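Long-range contacts in formimidoylglutamase (Bacillus subtilis, PDB 3M1R), which hydrolyses N-formimidoyl-L-glutamate to L-glutamate and formamide in histidine degradation, using two manganese ions per subunit: residues D245-D250 against I288-P293; V45-S50 against D129-Y134. One frame throughout, in Å; residues are numbered along the deposited sequence.

Contact 1: residues D245-D250 against I288-P293. With CA (calcium ion), chain B; CA (calcium ion), chain C.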
loop_
_atom_site.group_PDB
_atom_site.type_symbol
_atom_site.label_atom_id
_atom_site.label_comp_id
_atom_site.label_asym_id
_atom_site.label_seq_id
_atom_site.Cartn_x
_atom_site.Cartn_y
_atom_site.Cartn_z
ATOM N N ASP D 245 -0.348 -12.792 -23.935
ATOM C CA ASP D 245 0.436 -11.828 -23.184
ATOM C C ASP D 245 -0.587 -10.892 -22.569
ATOM O O ASP D 245 -1.314 -10.200 -23.268
ATOM C CB ASP D 245 1.377 -11.082 -24.118
ATOM C CG ASP D 245 2.205 -10.014 -23.405
ATOM O OD1 ASP D 245 1.803 -9.470 -22.361
ATOM O OD2 ASP D 245 3.289 -9.728 -23.917
HETATM N N MSE D 246 -0.668 -10.910 -21.250
HETATM C CA MSE D 246 -1.766 -10.241 -20.564
HETATM C C MSE D 246 -1.738 -8.734 -20.762
HETATM O O MSE D 246 -2.743 -8.066 -20.545
HETATM C CB MSE D 246 -1.795 -10.608 -19.069
HETATM C CG MSE D 246 -2.178 -12.076 -18.806
HETATM SE SE MSE D 246 -4.011 -12.581 -19.364
HETATM C CE MSE D 246 -4.963 -11.656 -17.922
ATOM N N ASP D 247 -0.607 -8.190 -21.211
ATOM C CA ASP D 247 -0.551 -6.743 -21.383
ATOM C C ASP D 247 -1.286 -6.271 -22.635
ATOM O O ASP D 247 -1.396 -5.073 -22.872
ATOM C CB ASP D 247 0.876 -6.174 -21.275
ATOM C CG ASP D 247 1.759 -6.574 -22.431
ATOM O OD1 ASP D 247 1.230 -6.849 -23.548
ATOM O OD2 ASP D 247 2.992 -6.604 -22.211
ATOM N N VAL D 248 -1.837 -7.213 -23.394
ATOM C CA VAL D 248 -2.790 -6.875 -24.451
ATOM C C VAL D 248 -4.034 -6.213 -23.832
ATOM O O VAL D 248 -4.746 -5.456 -24.486
ATOM C CB VAL D 248 -3.214 -8.138 -25.238
ATOM C CG1 VAL D 248 -4.255 -8.963 -24.450
ATOM C CG2 VAL D 248 -3.760 -7.767 -26.599
ATOM N N LEU D 249 -4.285 -6.510 -22.559
ATOM C CA LEU D 249 -5.439 -5.957 -21.871
ATOM C C LEU D 249 -5.165 -4.529 -21.467
ATOM O O LEU D 249 -4.030 -4.160 -21.204
ATOM C CB LEU D 249 -5.779 -6.767 -20.610
ATOM C CG LEU D 249 -6.296 -8.178 -20.843
ATOM C CD1 LEU D 249 -6.178 -9.008 -19.566
ATOM C CD2 LEU D 249 -7.754 -8.170 -21.368
ATOM N N ASP D 250 -6.229 -3.740 -21.427
ATOM C CA ASP D 250 -6.190 -2.366 -20.987
ATOM C C ASP D 250 -5.758 -2.272 -19.533
ATOM O O ASP D 250 -6.128 -3.123 -18.701
ATOM C CB ASP D 250 -7.579 -1.750 -21.135
ATOM C CG ASP D 250 -7.582 -0.252 -20.901
ATOM O OD1 ASP D 250 -7.326 0.510 -21.863
ATOM O OD2 ASP D 250 -7.847 0.161 -19.759
ATOM N N ILE D 288 0.241 -18.277 -20.773
ATOM C CA ILE D 288 -0.075 -16.941 -20.310
ATOM C C ILE D 288 1.190 -16.298 -19.772
ATOM O O ILE D 288 1.880 -16.875 -18.923
ATOM C CB ILE D 288 -1.129 -16.995 -19.224
ATOM C CG1 ILE D 288 -2.390 -17.650 -19.796
ATOM C CG2 ILE D 288 -1.408 -15.586 -18.667
ATOM C CD1 ILE D 288 -3.424 -17.910 -18.751
ATOM N N VAL D 289 1.514 -15.123 -20.295
ATOM C CA VAL D 289 2.709 -14.432 -19.861
ATOM C C VAL D 289 2.414 -13.013 -19.406
ATOM O O VAL D 289 1.331 -12.470 -19.648
ATOM C CB VAL D 289 3.800 -14.397 -20.972
ATOM C CG1 VAL D 289 4.310 -15.789 -21.265
ATOM C CG2 VAL D 289 3.262 -13.733 -22.243
ATOM N N GLU D 290 3.400 -12.456 -18.709
ATOM C CA GLU D 290 3.471 -11.049 -18.353
ATOM C C GLU D 290 2.529 -10.627 -17.231
ATOM O O GLU D 290 2.263 -9.446 -17.043
ATOM C CB GLU D 290 3.362 -10.158 -19.602
ATOM C CG GLU D 290 4.580 -10.298 -20.532
ATOM C CD GLU D 290 5.907 -9.738 -19.932
ATOM O OE1 GLU D 290 6.943 -10.441 -19.955
ATOM O OE2 GLU D 290 5.928 -8.584 -19.455
ATOM N N VAL D 291 2.061 -11.590 -16.450
ATOM C CA VAL D 291 1.399 -11.249 -15.197
ATOM C C VAL D 291 2.434 -10.969 -14.104
ATOM O O VAL D 291 3.317 -11.787 -13.856
ATOM C CB VAL D 291 0.452 -12.365 -14.755
ATOM C CG1 VAL D 291 -0.146 -12.065 -13.378
ATOM C CG2 VAL D 291 -0.637 -12.548 -15.800
ATOM N N ASP D 292 2.325 -9.824 -13.437
ATOM C CA ASP D 292 3.253 -9.519 -12.352
ATOM C C ASP D 292 2.494 -9.234 -11.045
ATOM O O ASP D 292 2.020 -8.129 -10.801
ATOM C CB ASP D 292 4.184 -8.363 -12.743
ATOM C CG ASP D 292 5.314 -8.121 -11.717
ATOM O OD1 ASP D 292 5.229 -8.640 -10.581
ATOM O OD2 ASP D 292 6.283 -7.397 -12.060
ATOM N N PRO D 293 2.381 -10.246 -10.200
ATOM C CA PRO D 293 1.665 -10.117 -8.933
ATOM C C PRO D 293 2.178 -8.971 -8.056
ATOM O O PRO D 293 1.368 -8.425 -7.310
ATOM C CB PRO D 293 1.963 -11.445 -8.232
ATOM C CG PRO D 293 2.368 -12.375 -9.315
ATOM C CD PRO D 293 3.016 -11.567 -10.358
HETATM CA CA CA B . 3.345 -7.243 -24.570
HETATM CA CA CA C . 5.083 -8.783 -25.432
HETATM O O HOH W 1 4.309 -6.164 -19.850
#
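Asp245 lies beside Val289 where two neighbouring parallel strands, 239-245 and 283-289, run out, and a bridge between them sets the two CA atoms 4.8 Å apart. One residue on, Met246 N donates to Val289 O at 3.0 Å in an almost straight bond (175°), tying the start of a short 3-10 turn to the end of the adjacent strand.

The side chain of Asp245 shows how a strand end can present a metal ligand. Its CB packs against Val289 CG2 at 3.8 Å. With CG anti to the backbone N (chi1 178°), the carboxylate reaches out to the calcium ions. OD1 rests beside the CB and CG methylenes of Glu290, and the two carboxylate planes are turned 50° apart; OD1 also accepts from Asp247 N in an Asx turn, though OD1 is modelled too close to a neighbour, making this bond somewhat doubtful. OD2 is the shared ligand, 2.6 Å from the chain B calcium and 2.5 Å from the chain C calcium.

Asp247 grips the chain B calcium with both carboxylate oxygens. A water donates to Asp247 OD2 and to Glu290 OE2, joining these acidic groups without direct contact, while Glu290 OE1 turns to the backbone N of Asn130.

Met246, a selenomethionine, has apolar neighbours instead. Its CG presses tightly on Val291 CG2 at 3.4 Å, the two side chains lying alongside and pointing the same way, and it meets Ile288 CG2 at 3.6 Å. Beyond them, helix 300-318 touches Met246 through Ala304.

Two aspartates separated by one residue (Asp-x-Asp), at the C-terminal end of a central strand, are a hallmark of the arginase family's binuclear metal site; Asp153 and His155 complete the chain B site, where calcium probably takes the place of manganese.

Contact 2: residues V45-S50 against D129-Y134. With CA (calcium ion), chain C.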
loop_
_atom_site.group_PDB
_atom_site.type_symbol
_atom_site.label_atom_id
_atom_site.label_comp_id
_atom_site.label_asym_id
_atom_site.label_seq_id
_atom_site.Cartn_x
_atom_site.Cartn_y
_atom_site.Cartn_z
ATOM N N VAL D 45 6.235 -21.960 -15.355
ATOM C CA VAL D 45 7.548 -21.537 -15.863
ATOM C C VAL D 45 7.888 -20.183 -15.236
ATOM O O VAL D 45 7.665 -19.140 -15.846
ATOM C CB VAL D 45 7.544 -21.377 -17.393
ATOM C CG1 VAL D 45 8.952 -21.000 -17.917
ATOM C CG2 VAL D 45 7.026 -22.636 -18.073
ATOM N N PRO D 46 8.402 -20.200 -13.999
ATOM C CA PRO D 46 8.626 -18.994 -13.201
ATOM C C PRO D 46 9.903 -18.235 -13.582
ATOM O O PRO D 46 10.748 -18.024 -12.714
ATOM C CB PRO D 46 8.767 -19.540 -11.772
ATOM C CG PRO D 46 8.856 -21.051 -11.902
ATOM C CD PRO D 46 8.919 -21.403 -13.334
ATOM N N LEU D 47 10.041 -17.844 -14.845
ATOM C CA LEU D 47 11.193 -17.064 -15.295
ATOM C C LEU D 47 10.804 -15.600 -15.454
ATOM O O LEU D 47 9.836 -15.277 -16.144
ATOM C CB LEU D 47 11.725 -17.610 -16.624
ATOM C CG LEU D 47 12.916 -16.922 -17.305
ATOM C CD1 LEU D 47 14.216 -17.233 -16.596
ATOM C CD2 LEU D 47 13.026 -17.357 -18.740
ATOM N N SER D 48 11.559 -14.710 -14.822
ATOM C CA SER D 48 11.292 -13.293 -14.980
ATOM C C SER D 48 12.555 -12.445 -14.981
ATOM O O SER D 48 12.477 -11.220 -15.082
ATOM C CB SER D 48 10.314 -12.797 -13.902
ATOM O OG SER D 48 10.810 -13.048 -12.596
ATOM N N LYS D 49 13.716 -13.077 -14.871
ATOM C CA LYS D 49 14.963 -12.310 -14.831
ATOM C C LYS D 49 15.422 -11.874 -16.221
ATOM O O LYS D 49 16.320 -11.041 -16.352
ATOM C CB LYS D 49 16.064 -13.064 -14.076
ATOM C CG LYS D 49 16.062 -12.752 -12.584
ATOM C CD LYS D 49 16.928 -13.714 -11.788
ATOM C CE LYS D 49 16.738 -13.496 -10.297
ATOM N NZ LYS D 49 17.386 -14.550 -9.465
ATOM N N SER D 50 14.785 -12.424 -17.249
ATOM C CA SER D 50 15.068 -12.046 -18.636
ATOM C C SER D 50 14.396 -10.725 -18.994
ATOM O O SER D 50 14.760 -10.070 -19.977
ATOM C CB SER D 50 14.607 -13.144 -19.594
ATOM O OG SER D 50 13.392 -13.705 -19.140
ATOM N N ASP D 129 7.754 -14.584 -17.776
ATOM C CA ASP D 129 7.711 -13.392 -18.608
ATOM C C ASP D 129 7.639 -13.764 -20.086
ATOM O O ASP D 129 7.609 -14.938 -20.428
ATOM C CB ASP D 129 8.906 -12.478 -18.313
ATOM C CG ASP D 129 10.223 -13.080 -18.742
ATOM O OD1 ASP D 129 10.223 -13.950 -19.646
ATOM O OD2 ASP D 129 11.264 -12.683 -18.167
ATOM N N ASN D 130 7.628 -12.765 -20.960
ATOM C CA ASN D 130 7.376 -13.031 -22.366
ATOM C C ASN D 130 8.470 -13.857 -23.035
ATOM O O ASN D 130 8.228 -14.512 -24.052
ATOM C CB ASN D 130 7.092 -11.740 -23.152
ATOM C CG ASN D 130 6.016 -11.941 -24.225
ATOM O OD1 ASN D 130 5.317 -10.998 -24.603
ATOM N ND2 ASN D 130 5.869 -13.194 -24.707
ATOM N N SER D 131 9.665 -13.846 -22.455
ATOM C CA SER D 131 10.806 -14.500 -23.105
ATOM C C SER D 131 10.631 -16.017 -23.237
ATOM O O SER D 131 11.286 -16.631 -24.060
ATOM C CB SER D 131 12.094 -14.208 -22.342
ATOM O OG SER D 131 12.156 -14.986 -21.165
ATOM N N ILE D 132 9.752 -16.619 -22.425
ATOM C CA ILE D 132 9.600 -18.078 -22.429
ATOM C C ILE D 132 8.981 -18.592 -23.720
ATOM O O ILE D 132 9.079 -19.777 -24.020
ATOM C CB ILE D 132 8.761 -18.614 -21.220
ATOM C CG1 ILE D 132 7.262 -18.386 -21.437
ATOM C CG2 ILE D 132 9.219 -17.966 -19.912
ATOM C CD1 ILE D 132 6.365 -19.119 -20.422
ATOM N N SER D 133 8.342 -17.703 -24.477
ATOM C CA SER D 133 7.622 -18.107 -25.684
ATOM C C SER D 133 8.534 -18.684 -26.752
ATOM O O SER D 133 8.092 -19.448 -27.628
ATOM C CB SER D 133 6.808 -16.945 -26.255
ATOM O OG SER D 133 5.800 -16.554 -25.345
ATOM N N TYR D 134 9.811 -18.337 -26.692
ATOM C CA TYR D 134 10.741 -18.939 -27.624
ATOM C C TYR D 134 10.873 -20.428 -27.346
ATOM O O TYR D 134 10.692 -21.248 -28.246
ATOM C CB TYR D 134 12.113 -18.289 -27.555
ATOM C CG TYR D 134 13.157 -19.090 -28.280
ATOM C CD1 TYR D 134 13.347 -18.937 -29.650
ATOM C CD2 TYR D 134 13.956 -20.001 -27.600
ATOM C CE1 TYR D 134 14.308 -19.666 -30.322
ATOM C CE2 TYR D 134 14.930 -20.742 -28.272
ATOM C CZ TYR D 134 15.090 -20.571 -29.631
ATOM O OH TYR D 134 16.041 -21.299 -30.303
HETATM CA CA CA C . 5.083 -8.783 -25.432
#
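Leu47 O receives the backbone N of Asp129 at 2.7 Å, the donor nearly in line with the C=O bond but the bond bent at the hydrogen (141°). From there the backbones draw apart, CA-CA rising from 5.1 Å at Ser48 and Asp129 to 6.6 Å at Ser50 and Ser131. Before this point Pro46 centres an inverse gamma turn; after it, residues 130-132 wind helically into helix 133-141.

The Asp129 carboxylate fastens both sides. Ser50 OG donates to the syn lone pair of OD2 at 2.6 Å, and Ser51 OG is a further partner of that oxygen. OD1 takes Ser131 OG on its own syn lone pair at 2.7 Å and Ser131 N from above the carboxylate plane (43°), an Asx turn. Replacing Asp129 by an alanine is likely to leave the Ser50 and Ser131 hydroxyls without this acceptor and the turn less firmly held.

Alongside these polar groups the contact is apolar. Val45 CG1 meets Ile132 CG2 tip to tip at 3.6 Å, and Leu47 slides past Ile132 with CD2 against the same methyl.

Helix 100-117 covers the contact through Ile107 on Val45 and His104 on Ser131, while Ile132 rests on Ile125 of strand 121-127 and Val289 of strand 283-289.

Overall arrangement
Four adjacent strands in the middle of the parallel sheet, in the order 39-45, 121-127, 283-289 and 239-245, lead into the four segments, which therefore gather at the C-terminal ends of these strands. Contact 2 closes along the chain before contact 1 opens, yet their centres are only about 12 Å apart. They meet directly: Val289 CG1 of contact 1 lies 3.5 Å from Asp129 O of contact 2. Both also supply ligands to the chain C calcium, Asp245 from one and Asn130 from the other. The pair illustrates how an arginase-family enzyme draws part of its metal site from strand ends and the loops after them, distant in sequence but neighbours in the fold.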